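Local atomic coordinates of down syndrome cell adhesion molecule, isoform AK (Drosophila melanogaster, PDB entry 4WVR), a protein that probably mediates homophilic cell adhesion, with its seventh immunoglobulin domain contributing to isoform-specific homodimer recognition. Residues A[20-25]-A[74-79]; A[40-45]-A[83-88]. All blocks are in the same frame, centred on the assembly; numbering follows the deposited sequence.

In the fold
Contacts 1 and 2 lie on opposite sides of the centre of a single immunoglobulin domain, their centres about 22 Å apart. Their segments alternate along the chain: 20-25, 40-45, 74-79, then 83-88. Contact 1 joins two loops at one end of the sandwich, one leading into strand 26-31 and the other into strand 80-87. Contact 2 pairs strand 40-45 with strand 80-87 inside the four-stranded sheet. The two strands that leave contact 1 belong to different sheets and are tied by the Cys30-Cys84 disulfide, Cys84 being part of contact 2. Leu45 also packs against the backbone of His78 and Arg79, so the contacts meet directly at one point.

Contact 1: A[20-25]-A[74-79]; sequences VNTGEN and VEQDHR
Val74 joins the turn at Gly23 and Glu24 by two backbone hydrogen bonds, one through its N-H and one through its carbonyl. Val74 N donates to Glu24 O at 2.8 Å, and Val74 O receives Gly23 N at a short 2.6 Å. The same Val74 O also takes a CA-H contact from Thr22 CA at 3.2 Å. The donor Gly23 sits at the third position of a type II turn from Asn21 to Glu24, with a positive phi of 99° at which a side chain would run into the preceding carbonyl oxygen. With CG2 beside its own backbone N, Val74 rests that methyl against Glu24 O at 3.2 Å, while Val20 CG1 stands more distantly, 4.5 Å from the same methyl, Val74 CG2. Thr22 CG2 reaches the Glu75 main chain, 4.2 Å from CA, while the N-H of Glu75 turns back into its own segment, almost straight (177°), to His78 ND1, close to the imidazole plane. Gln76 opens the short 3-10 segment 76-78, and its CG passes 3.9 Å from Thr22 OG1, the two side chains crossing at about a right angle. His78 gives its other ring nitrogen, NE2, to Glu55 O, so the imidazole is fixed at both nitrogens. Arg79 lies over Gln76 CB with one face of its guanidinium group. The polar link between the loops preceding strands 26-31 and 80-87 is thus made by main-chain groups, so it probably depends on the turn holding its shape, with Val74 and Thr22 contributing most of the buried surface.

Contact 2: A[40-45]-A[83-88]; sequences TIKWTL and KCIAEN
Cys84 CB sits over one face of the Trp43 indole, 3.8 Å from the centroid of its six-membered ring and only 11° off the normal, displaced toward the rim near CZ3 and CH2. The sulfur lies above the same ring, a sulfur-aromatic contact at 4.4 Å from SG to that centroid. SG stands anti to the backbone N of Cys84 (chi1 177°), which carries it along the sheet to within 3.5 Å of Ile41 CG2. On the other face of the sheet, Thr44 and Lys83 run side by side, Thr44 OG1 reaching Lys83 CB at 3.3 Å, and a water at 2.9 Å from Thr44 OG1 is also weakly bound by Lys83 NZ. Lys42 stretches its extended chain across Ile85, with CG 4.0 Å from Ile85 CB, toward Glu87, where NZ and OE2 form a long salt bridge of 3.7 Å. These side chains are set by antiparallel pairing of the C and F strands of the immunoglobulin fold: Thr40 with Glu87, Lys42 with Ile85 and Thr44 with Lys83 are hydrogen-bonded pairs, whereas Ile41 with Ala86 and Trp43 with Cys84 are non-hydrogen-bonded ones. The latter two face the interior, where Cys84 is disulfide-bonded to Cys30 and Trp43 is the core tryptophan packed against that bridge, as in other immunoglobulin domains. Farther out, Ser67 OG holds Trp43 NE1, which, with the packing of Val28, Leu69, Ile50 and Phe13, limits rotation of the indole. Replacing Trp43 by an alanine is likely to open a gap beside the Cys84-Cys30 bridge and to leave Ser67 OG without its indole N-H. Phe94 accepts a cation-pi contact from Lys83.

Contact 1: A[20-25]-A[74-79]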
ATOM      1  N   VAL A  20      -9.853 -13.239  -4.053  1.00 46.33           N
ATOM      2  CA  VAL A  20      -8.494 -13.360  -4.550  1.00 43.88           C
ATOM      3  C   VAL A  20      -8.117 -14.833  -4.688  1.00 46.36           C
ATOM      4  O   VAL A  20      -8.516 -15.658  -3.868  1.00 49.69           O
ATOM      5  CB  VAL A  20      -7.504 -12.636  -3.611  1.00 49.61           C
ATOM      6  CG1 VAL A  20      -6.092 -12.727  -4.137  1.00 46.69           C
ATOM      7  CG2 VAL A  20      -7.911 -11.177  -3.442  1.00 46.44           C
ATOM      8  N   ASN A  21      -7.367 -15.167  -5.733  1.00 42.76           N
ATOM      9  CA  ASN A  21      -6.890 -16.530  -5.910  1.00 40.95           C
ATOM     10  C   ASN A  21      -5.696 -16.828  -5.017  1.00 47.37           C
ATOM     11  O   ASN A  21      -4.936 -15.928  -4.651  1.00 43.10           O
ATOM     12  CB  ASN A  21      -6.521 -16.791  -7.370  1.00 53.51           C
ATOM     13  CG  ASN A  21      -7.737 -16.987  -8.252  1.00 51.25           C
ATOM     14  OD1 ASN A  21      -7.892 -16.318  -9.272  1.00 57.85           O
ATOM     15  ND2 ASN A  21      -8.610 -17.906  -7.856  1.00 56.40           N
ATOM     16  N   THR A  22      -5.540 -18.101  -4.666  1.00 43.10           N
ATOM     17  CA  THR A  22      -4.393 -18.548  -3.890  1.00 41.85           C
ATOM     18  C   THR A  22      -3.095 -18.277  -4.647  1.00 34.12           C
ATOM     19  O   THR A  22      -3.003 -18.538  -5.846  1.00 37.07           O
ATOM     20  CB  THR A  22      -4.493 -20.051  -3.557  1.00 39.00           C
ATOM     21  OG1 THR A  22      -5.632 -20.279  -2.720  1.00 48.62           O
ATOM     22  CG2 THR A  22      -3.247 -20.528  -2.835  1.00 46.19           C
ATOM     23  N   GLY A  23      -2.107 -17.732  -3.948  1.00 34.57           N
ATOM     24  CA  GLY A  23      -0.812 -17.462  -4.543  1.00 38.87           C
ATOM     25  C   GLY A  23      -0.617 -16.020  -4.966  1.00 39.53           C
ATOM     26  O   GLY A  23       0.493 -15.613  -5.307  1.00 41.72           O
ATOM     27  N   GLU A  24      -1.691 -15.237  -4.949  1.00 37.78           N
ATOM     28  CA  GLU A  24      -1.596 -13.840  -5.357  1.00 39.93           C
ATOM     29  C   GLU A  24      -0.898 -12.982  -4.305  1.00 29.58           C
ATOM     30  O   GLU A  24      -0.737 -13.387  -3.152  1.00 33.62           O
ATOM     31  CB  GLU A  24      -2.977 -13.258  -5.654  1.00 38.81           C
ATOM     32  CG  GLU A  24      -3.651 -13.825  -6.899  1.00 52.82           C
ATOM     33  CD  GLU A  24      -4.854 -13.003  -7.332  1.00 50.20           C
ATOM     34  OE1 GLU A  24      -4.877 -11.784  -7.053  1.00 52.30           O
ATOM     35  OE2 GLU A  24      -5.779 -13.575  -7.948  1.00 59.28           O
ATOM     36  N   ASN A  25      -0.491 -11.791  -4.727  1.00 26.40           N
ATOM     37  CA  ASN A  25       0.210 -10.835  -3.881  1.00 23.24           C
ATOM     38  C   ASN A  25      -0.743  -9.706  -3.513  1.00 28.21           C
ATOM     39  O   ASN A  25      -1.086  -8.879  -4.354  1.00 27.13           O
ATOM     40  CB  ASN A  25       1.446 -10.311  -4.616  1.00 23.31           C
ATOM     41  CG  ASN A  25       2.175  -9.210  -3.864  1.00 26.42           C
ATOM     42  OD1 ASN A  25       1.987  -9.015  -2.664  1.00 21.94           O
ATOM     43  ND2 ASN A  25       3.027  -8.486  -4.579  1.00 22.61           N
ATOM     44  N   VAL A  74      -0.887 -15.308  -1.063  1.00 28.33           N
ATOM     45  CA  VAL A  74      -2.164 -15.524  -0.393  1.00 34.00           C
ATOM     46  C   VAL A  74      -2.559 -16.998  -0.366  1.00 35.84           C
ATOM     47  O   VAL A  74      -2.559 -17.670  -1.395  1.00 34.17           O
ATOM     48  CB  VAL A  74      -3.294 -14.722  -1.068  1.00 36.05           C
ATOM     49  CG1 VAL A  74      -4.650 -15.124  -0.500  1.00 36.10           C
ATOM     50  CG2 VAL A  74      -3.058 -13.221  -0.902  1.00 33.91           C
ATOM     51  N   GLU A  75      -2.879 -17.489   0.826  1.00 33.60           N
ATOM     52  CA  GLU A  75      -3.466 -18.810   1.001  1.00 42.05           C
ATOM     53  C   GLU A  75      -4.872 -18.650   1.571  1.00 45.91           C
ATOM     54  O   GLU A  75      -5.264 -17.551   1.969  1.00 38.01           O
ATOM     55  CB  GLU A  75      -2.609 -19.672   1.929  1.00 39.47           C
ATOM     56  CG  GLU A  75      -1.200 -19.932   1.419  1.00 44.80           C
ATOM     57  CD  GLU A  75      -0.326 -20.607   2.456  1.00 51.52           C
ATOM     58  OE1 GLU A  75      -0.728 -20.642   3.640  1.00 64.77           O
ATOM     59  OE2 GLU A  75       0.759 -21.105   2.091  1.00 65.48           O
ATOM     60  N   GLN A  76      -5.629 -19.739   1.618  1.00 37.34           N
ATOM     61  CA  GLN A  76      -6.991 -19.677   2.137  1.00 41.61           C
ATOM     62  C   GLN A  76      -7.003 -19.384   3.637  1.00 35.78           C
ATOM     63  O   GLN A  76      -7.999 -18.907   4.177  1.00 41.02           O
ATOM     64  CB  GLN A  76      -7.732 -20.982   1.833  1.00 44.27           C
ATOM     65  CG  GLN A  76      -7.946 -21.209   0.342  1.00 56.33           C
ATOM     66  CD  GLN A  76      -8.966 -22.289   0.052  1.00 66.74           C
ATOM     67  OE1 GLN A  76      -9.642 -22.779   0.957  1.00 69.35           O
ATOM     68  NE2 GLN A  76      -9.104 -22.649  -1.220  1.00 71.44           N
ATOM     69  N   ASP A  77      -5.883 -19.659   4.299  1.00 33.02           N
ATOM     70  CA  ASP A  77      -5.713 -19.341   5.714  1.00 36.98           C
ATOM     71  C   ASP A  77      -5.777 -17.837   5.997  1.00 36.25           C
ATOM     72  O   ASP A  77      -5.981 -17.418   7.137  1.00 31.54           O
ATOM     73  CB  ASP A  77      -4.380 -19.898   6.219  1.00 45.33           C
ATOM     74  CG  ASP A  77      -4.484 -21.336   6.687  1.00 60.44           C
ATOM     75  OD1 ASP A  77      -5.524 -21.977   6.424  1.00 61.54           O
ATOM     76  OD2 ASP A  77      -3.523 -21.825   7.318  1.00 60.77           O
ATOM     77  N   HIS A  78      -5.594 -17.029   4.959  1.00 37.30           N
ATOM     78  CA  HIS A  78      -5.555 -15.576   5.117  1.00 37.76           C
ATOM     79  C   HIS A  78      -6.946 -14.961   5.038  1.00 39.13           C
ATOM     80  O   HIS A  78      -7.108 -13.740   5.110  1.00 35.42           O
ATOM     81  CB  HIS A  78      -4.632 -14.964   4.063  1.00 27.92           C
ATOM     82  CG  HIS A  78      -3.191 -15.314   4.258  1.00 27.77           C
ATOM     83  ND1 HIS A  78      -2.427 -15.902   3.273  1.00 30.00           N
ATOM     84  CD2 HIS A  78      -2.375 -15.166   5.328  1.00 31.81           C
ATOM     85  CE1 HIS A  78      -1.203 -16.099   3.727  1.00 28.81           C
ATOM     86  NE2 HIS A  78      -1.145 -15.662   4.973  1.00 30.36           N
ATOM     87  N   ARG A  79      -7.946 -15.824   4.897  1.00 35.68           N
ATOM     88  CA  ARG A  79      -9.347 -15.417   4.875  1.00 38.85           C
ATOM     89  C   ARG A  79      -9.768 -14.652   6.121  1.00 39.09           C
ATOM     90  O   ARG A  79      -9.436 -15.044   7.243  1.00 36.10           O
ATOM     91  CB  ARG A  79     -10.241 -16.644   4.733  1.00 44.86           C
ATOM     92  CG  ARG A  79     -10.772 -16.881   3.348  1.00 49.74           C
ATOM     93  CD  ARG A  79     -11.637 -18.120   3.356  1.00 50.87           C
ATOM     94  NE  ARG A  79     -11.577 -18.844   2.094  1.00 56.17           N
ATOM     95  CZ  ARG A  79     -11.525 -20.167   2.002  1.00 55.41           C
ATOM     96  NH1 ARG A  79     -11.513 -20.908   3.103  1.00 52.90           N
ATOM     97  NH2 ARG A  79     -11.480 -20.747   0.813  1.00 57.08           N
TER

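Contact 2: A[40-45]-A[83-88]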
ATOM      1  N   THR A  40       0.528   4.723  17.618  1.00 32.99           N
ATOM      2  CA  THR A  40       0.765   3.290  17.526  1.00 33.58           C
ATOM      3  C   THR A  40      -0.190   2.683  16.507  1.00 38.58           C
ATOM      4  O   THR A  40      -1.396   2.921  16.560  1.00 40.22           O
ATOM      5  CB  THR A  40       0.590   2.591  18.888  1.00 40.05           C
ATOM      6  OG1 THR A  40       1.592   3.057  19.797  1.00 41.89           O
ATOM      7  CG2 THR A  40       0.728   1.082  18.738  1.00 44.06           C
ATOM      8  N   ILE A  41       0.351   1.914  15.571  1.00 35.39           N
ATOM      9  CA  ILE A  41      -0.472   1.308  14.533  1.00 34.52           C
ATOM     10  C   ILE A  41      -0.291  -0.200  14.520  1.00 38.60           C
ATOM     11  O   ILE A  41       0.806  -0.702  14.280  1.00 36.60           O
ATOM     12  CB  ILE A  41      -0.141   1.879  13.141  1.00 35.36           C
ATOM     13  CG1 ILE A  41      -0.223   3.407  13.158  1.00 33.27           C
ATOM     14  CG2 ILE A  41      -1.089   1.315  12.110  1.00 29.16           C
ATOM     15  CD1 ILE A  41       0.145   4.056  11.842  1.00 37.44           C
ATOM     16  N   LYS A  42      -1.373  -0.924  14.785  1.00 32.23           N
ATOM     17  CA  LYS A  42      -1.304  -2.376  14.870  1.00 32.87           C
ATOM     18  C   LYS A  42      -2.420  -3.034  14.074  1.00 29.53           C
ATOM     19  O   LYS A  42      -3.395  -2.385  13.694  1.00 33.12           O
ATOM     20  CB  LYS A  42      -1.364  -2.826  16.327  1.00 36.96           C
ATOM     21  CG  LYS A  42      -2.572  -2.307  17.072  1.00 43.85           C
ATOM     22  CD  LYS A  42      -2.504  -2.685  18.540  1.00 43.71           C
ATOM     23  CE  LYS A  42      -3.726  -2.191  19.288  1.00 55.64           C
ATOM     24  NZ  LYS A  42      -3.656  -2.560  20.727  1.00 63.43           N
ATOM     25  N   TRP A  43      -2.271  -4.331  13.828  1.00 29.25           N
ATOM     26  CA  TRP A  43      -3.192  -5.057  12.970  1.00 29.95           C
ATOM     27  C   TRP A  43      -3.801  -6.271  13.662  1.00 35.87           C
ATOM     28  O   TRP A  43      -3.177  -6.893  14.523  1.00 29.55           O
ATOM     29  CB  TRP A  43      -2.478  -5.510  11.694  1.00 30.11           C
ATOM     30  CG  TRP A  43      -2.016  -4.395  10.804  1.00 27.00           C
ATOM     31  CD1 TRP A  43      -0.863  -3.671  10.924  1.00 30.53           C
ATOM     32  CD2 TRP A  43      -2.686  -3.892   9.643  1.00 23.83           C
ATOM     33  NE1 TRP A  43      -0.779  -2.745   9.913  1.00 27.14           N
ATOM     34  CE2 TRP A  43      -1.885  -2.860   9.112  1.00 25.86           C
ATOM     35  CE3 TRP A  43      -3.889  -4.209   9.003  1.00 28.04           C
ATOM     36  CZ2 TRP A  43      -2.248  -2.145   7.971  1.00 21.61           C
ATOM     37  CZ3 TRP A  43      -4.248  -3.497   7.865  1.00 27.08           C
ATOM     38  CH2 TRP A  43      -3.430  -2.477   7.364  1.00 23.12           C
ATOM     39  N   THR A  44      -5.028  -6.605  13.276  1.00 30.65           N
ATOM     40  CA  THR A  44      -5.632  -7.870  13.678  1.00 29.99           C
ATOM     41  C   THR A  44      -6.225  -8.583  12.467  1.00 30.11           C
ATOM     42  O   THR A  44      -6.631  -7.947  11.492  1.00 30.98           O
ATOM     43  CB  THR A  44      -6.733  -7.679  14.750  1.00 33.76           C
ATOM     44  OG1 THR A  44      -7.772  -6.835  14.238  1.00 33.66           O
ATOM     45  CG2 THR A  44      -6.156  -7.061  16.010  1.00 34.70           C
ATOM     46  N   LEU A  45      -6.240  -9.908  12.525  1.00 30.07           N
ATOM     47  CA  LEU A  45      -6.930 -10.722  11.536  1.00 28.13           C
ATOM     48  C   LEU A  45      -7.968 -11.566  12.254  1.00 40.56           C
ATOM     49  O   LEU A  45      -7.615 -12.467  13.013  1.00 35.18           O
ATOM     50  CB  LEU A  45      -5.954 -11.616  10.771  1.00 33.50           C
ATOM     51  CG  LEU A  45      -6.589 -12.660   9.850  1.00 35.86           C
ATOM     52  CD1 LEU A  45      -7.473 -11.989   8.806  1.00 37.55           C
ATOM     53  CD2 LEU A  45      -5.524 -13.523   9.186  1.00 34.03           C
ATOM     54  N   LYS A  83      -8.036  -5.709  10.305  1.00 25.73           N
ATOM     55  CA  LYS A  83      -8.306  -4.437  10.945  1.00 27.43           C
ATOM     56  C   LYS A  83      -7.015  -3.705  11.254  1.00 27.17           C
ATOM     57  O   LYS A  83      -6.075  -4.286  11.788  1.00 29.18           O
ATOM     58  CB  LYS A  83      -9.117  -4.637  12.227  1.00 26.42           C
ATOM     59  CG  LYS A  83      -9.460  -3.341  12.946  1.00 35.21           C
ATOM     60  CD  LYS A  83     -10.155  -3.618  14.269  1.00 45.67           C
ATOM     61  CE  LYS A  83     -11.412  -4.451  14.066  1.00 41.38           C
ATOM     62  NZ  LYS A  83     -12.070  -4.780  15.362  1.00 50.39           N
ATOM     63  N   CYS A  84      -6.970  -2.430  10.892  1.00 28.50           N
ATOM     64  CA  CYS A  84      -5.879  -1.565  11.303  1.00 29.92           C
ATOM     65  C   CYS A  84      -6.343  -0.693  12.453  1.00 33.24           C
ATOM     66  O   CYS A  84      -7.376  -0.035  12.352  1.00 30.29           O
ATOM     67  CB  CYS A  84      -5.402  -0.689  10.152  1.00 29.40           C
ATOM     68  SG  CYS A  84      -4.112   0.464  10.661  1.00 32.39           S
ATOM     69  N   ILE A  85      -5.583  -0.694  13.543  1.00 28.12           N
ATOM     70  CA  ILE A  85      -5.908   0.125  14.703  1.00 34.12           C
ATOM     71  C   ILE A  85      -4.841   1.188  14.935  1.00 32.49           C
ATOM     72  O   ILE A  85      -3.659   0.874  15.066  1.00 33.28           O
ATOM     73  CB  ILE A  85      -6.054  -0.731  15.975  1.00 39.08           C
ATOM     74  CG1 ILE A  85      -7.042  -1.874  15.735  1.00 33.95           C
ATOM     75  CG2 ILE A  85      -6.490   0.136  17.152  1.00 36.59           C
ATOM     76  CD1 ILE A  85      -7.076  -2.889  16.851  1.00 40.61           C
ATOM     77  N   ALA A  86      -5.268   2.445  14.982  1.00 29.93           N
ATOM     78  CA  ALA A  86      -4.365   3.564  15.224  1.00 32.48           C
ATOM     79  C   ALA A  86      -4.678   4.237  16.555  1.00 42.70           C
ATOM     80  O   ALA A  86      -5.802   4.689  16.779  1.00 38.86           O
ATOM     81  CB  ALA A  86      -4.456   4.570  14.095  1.00 25.43           C
ATOM     82  N   GLU A  87      -3.679   4.308  17.430  1.00 41.30           N
ATOM     83  CA  GLU A  87      -3.861   4.878  18.760  1.00 41.23           C
ATOM     84  C   GLU A  87      -2.815   5.924  19.113  1.00 44.80           C
ATOM     85  O   GLU A  87      -1.631   5.763  18.822  1.00 34.68           O
ATOM     86  CB  GLU A  87      -3.827   3.779  19.823  1.00 39.65           C
ATOM     87  CG  GLU A  87      -4.920   2.743  19.705  1.00 56.90           C
ATOM     88  CD  GLU A  87      -4.586   1.467  20.457  1.00 67.29           C
ATOM     89  OE1 GLU A  87      -3.427   1.312  20.890  1.00 65.80           O
ATOM     90  OE2 GLU A  87      -5.491   0.625  20.620  1.00 74.58           O
ATOM     91  N   ASN A  88      -3.270   6.998  19.747  1.00 39.92           N
ATOM     92  CA  ASN A  88      -2.373   7.925  20.419  1.00 42.76           C
ATOM     93  C   ASN A  88      -2.880   8.188  21.836  1.00 55.98           C
ATOM     94  O   ASN A  88      -3.770   7.486  22.323  1.00 43.56           O
ATOM     95  CB  ASN A  88      -2.234   9.233  19.631  1.00 42.73           C
ATOM     96  CG  ASN A  88      -3.567   9.912  19.368  1.00 45.05           C
ATOM     97  OD1 ASN A  88      -4.585   9.577  19.971  1.00 48.96           O
ATOM     98  ND2 ASN A  88      -3.560  10.880  18.460  1.00 45.90           N
TER
HETATM   99  O   HOH W   1      -9.731  -6.834  16.387  1.00 43.24           O